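Local atomic coordinates of cytochrome p450EpoK (Sorangium cellulosum, PDB entry 1PKF), a protein that belongs to the cytochrome P450 family of haem proteins and holds a haem group together with epothilone D in its interior. Residues 263-268 and 298-303. Sequence-based numbering, arbitrary orientation.
Unlike the reference sequence in segment 298-303: E298 (reference Asp).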
loop_
_atom_site.group_PDB
_atom_site.type_symbol
_atom_site.label_atom_id
_atom_site.label_comp_id
_atom_site.label_asym_id
_atom_site.label_seq_id
_atom_site.Cartn_x
_atom_site.Cartn_y
_atom_site.Cartn_z
ATOM N N ILE A 263 1.231 0.365 10.078
ATOM C CA ILE A 263 1.799 0.333 11.417
ATOM C C ILE A 263 1.442 1.603 12.187
ATOM O O ILE A 263 1.012 1.552 13.353
ATOM C CB ILE A 263 3.332 0.148 11.339
ATOM C CG1 ILE A 263 3.684 -1.263 10.923
ATOM C CG2 ILE A 263 3.988 0.436 12.675
ATOM C CD1 ILE A 263 5.119 -1.407 10.436
ATOM N N ALA A 264 1.591 2.751 11.541
ATOM C CA ALA A 264 1.304 4.021 12.212
ATOM C C ALA A 264 -0.188 4.227 12.500
ATOM O O ALA A 264 -0.550 4.694 13.575
ATOM C CB ALA A 264 1.863 5.204 11.381
ATOM N N PHE A 265 -1.042 3.915 11.519
ATOM C CA PHE A 265 -2.474 4.017 11.704
ATOM C C PHE A 265 -2.954 3.024 12.781
ATOM O O PHE A 265 -3.919 3.281 13.475
ATOM C CB PHE A 265 -3.214 3.721 10.416
ATOM C CG PHE A 265 -3.427 4.918 9.518
ATOM C CD1 PHE A 265 -2.371 5.679 9.069
ATOM C CD2 PHE A 265 -4.686 5.224 9.062
ATOM C CE1 PHE A 265 -2.578 6.760 8.186
ATOM C CE2 PHE A 265 -4.898 6.303 8.213
ATOM C CZ PHE A 265 -3.827 7.080 7.786
ATOM N N ALA A 266 -2.264 1.899 12.920
ATOM C CA ALA A 266 -2.629 0.903 13.930
ATOM C C ALA A 266 -2.387 1.460 15.303
ATOM O O ALA A 266 -3.278 1.449 16.140
ATOM C CB ALA A 266 -1.847 -0.376 13.729
ATOM N N VAL A 267 -1.180 1.974 15.528
ATOM C CA VAL A 267 -0.846 2.570 16.806
ATOM C C VAL A 267 -1.779 3.716 17.127
ATOM O O VAL A 267 -2.268 3.814 18.236
ATOM C CB VAL A 267 0.591 3.081 16.822
ATOM C CG1 VAL A 267 0.866 3.904 18.088
ATOM C CG2 VAL A 267 1.573 1.908 16.710
ATOM N N LEU A 268 -2.000 4.597 16.157
ATOM C CA LEU A 268 -2.884 5.745 16.313
ATOM C C LEU A 268 -4.256 5.296 16.783
ATOM O O LEU A 268 -4.814 5.847 17.745
ATOM C CB LEU A 268 -3.030 6.493 14.971
ATOM C CG LEU A 268 -4.007 7.673 14.956
ATOM C CD1 LEU A 268 -3.772 8.687 13.801
ATOM C CD2 LEU A 268 -5.413 7.152 14.853
ATOM N N GLU A 298 -10.362 2.675 8.848
ATOM C CA GLU A 298 -9.748 3.858 8.350
ATOM C C GLU A 298 -8.582 3.718 7.421
ATOM O O GLU A 298 -7.421 3.843 7.742
ATOM C CB GLU A 298 -9.571 4.791 9.470
ATOM C CG GLU A 298 -8.420 4.575 10.326
ATOM C CD GLU A 298 -7.955 5.942 10.595
ATOM O OE1 GLU A 298 -7.185 6.140 11.533
ATOM O OE2 GLU A 298 -8.450 6.808 9.810
ATOM N N ASN A 299 -8.983 3.456 6.219
ATOM C CA ASN A 299 -8.108 3.024 5.224
ATOM C C ASN A 299 -7.086 4.094 4.891
ATOM O O ASN A 299 -7.422 5.288 4.831
ATOM C CB ASN A 299 -8.917 2.744 3.995
ATOM C CG ASN A 299 -8.126 2.016 2.973
ATOM O OD1 ASN A 299 -7.709 2.588 1.953
ATOM N ND2 ASN A 299 -7.919 0.741 3.218
ATOM N N ILE A 300 -5.859 3.640 4.628
ATOM C CA ILE A 300 -4.747 4.529 4.362
ATOM C C ILE A 300 -4.826 5.220 3.016
ATOM O O ILE A 300 -4.054 6.148 2.765
ATOM C CB ILE A 300 -3.379 3.770 4.479
ATOM C CG1 ILE A 300 -3.287 2.643 3.455
ATOM C CG2 ILE A 300 -3.179 3.280 5.898
ATOM C CD1 ILE A 300 -1.894 1.996 3.337
ATOM N N LEU A 301 -5.711 4.775 2.133
ATOM C CA LEU A 301 -5.769 5.366 0.811
ATOM C C LEU A 301 -6.540 6.695 0.846
ATOM O O LEU A 301 -7.502 6.830 1.598
ATOM C CB LEU A 301 -6.378 4.418 -0.183
ATOM C CG LEU A 301 -5.534 3.192 -0.474
ATOM C CD1 LEU A 301 -6.308 2.173 -1.275
ATOM C CD2 LEU A 301 -4.236 3.593 -1.220
ATOM N N ARG A 302 -6.020 7.687 0.109
ATOM C CA ARG A 302 -6.640 9.008 -0.049
ATOM C C ARG A 302 -7.911 8.926 -0.891
ATOM O O ARG A 302 -8.946 9.500 -0.549
ATOM C CB ARG A 302 -5.635 9.965 -0.741
ATOM C CG ARG A 302 -6.044 11.432 -0.763
ATOM C CD ARG A 302 -4.931 12.409 -1.228
ATOM N NE ARG A 302 -3.840 12.448 -0.269
ATOM C CZ ARG A 302 -3.797 13.257 0.768
ATOM N NH1 ARG A 302 -4.763 14.133 0.975
ATOM N NH2 ARG A 302 -2.768 13.225 1.595
ATOM N N ILE A 303 -7.806 8.245 -2.016
ATOM C CA ILE A 303 -8.899 8.072 -2.946
ATOM C C ILE A 303 -9.190 6.570 -3.159
ATOM O O ILE A 303 -10.269 6.072 -2.821
ATOM C CB ILE A 303 -8.599 8.769 -4.289
ATOM C CG1 ILE A 303 -8.136 10.234 -4.046
ATOM C CG2 ILE A 303 -9.822 8.736 -5.144
ATOM C CD1 ILE A 303 -6.922 10.657 -4.819
#
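In F265, CG stands anti to the carbonyl carbon (chi1 -88°), and this turns the ring from the helix toward I300. In I300, CG1 sits between the backbone N and the carbonyl carbon (chi1 62°). This leaves the CG2 branch to face the ring. CG2 lies over the centre of one ring face, 3.9 Å from the F265 centroid and close to the ring normal. It is a CH-pi contact. The ring also borders the start of the loop. F265 CD2 is 3.3 Å from E298 O, which approaches the ring obliquely. The E298 side chain bends at chi2 and brings its carboxylate up to the same two ring atoms, CD2 and CE2, with E298 CD 3.7 Å from F265 CD2. Ring and carboxylate planes are turned 49° apart. L268 adds one methyl: its CD2 is 3.9 Å from E298 OE1.

The contact joins helix 241-272, the long helix that crosses the core of the P450 fold beside the haem, to the loop between helix 287-297 and strand 304-309. The I300 side chain comes within about 4 Å of the haem and about 5 Å of epothilone D at nearest atoms. F265 thus touches, through I300 CG2, a side chain that also lies close to the haem.

The buried E298 carboxylate has polar partners on both oxygens. OE1 is hydrogen-bonded to N269, and OE2 forms a salt bridge with R404. This pairing would probably favour the charged form. Further along, N299 OD1 accepts from L301 N at 3.0 Å, an Asx turn that spans I300.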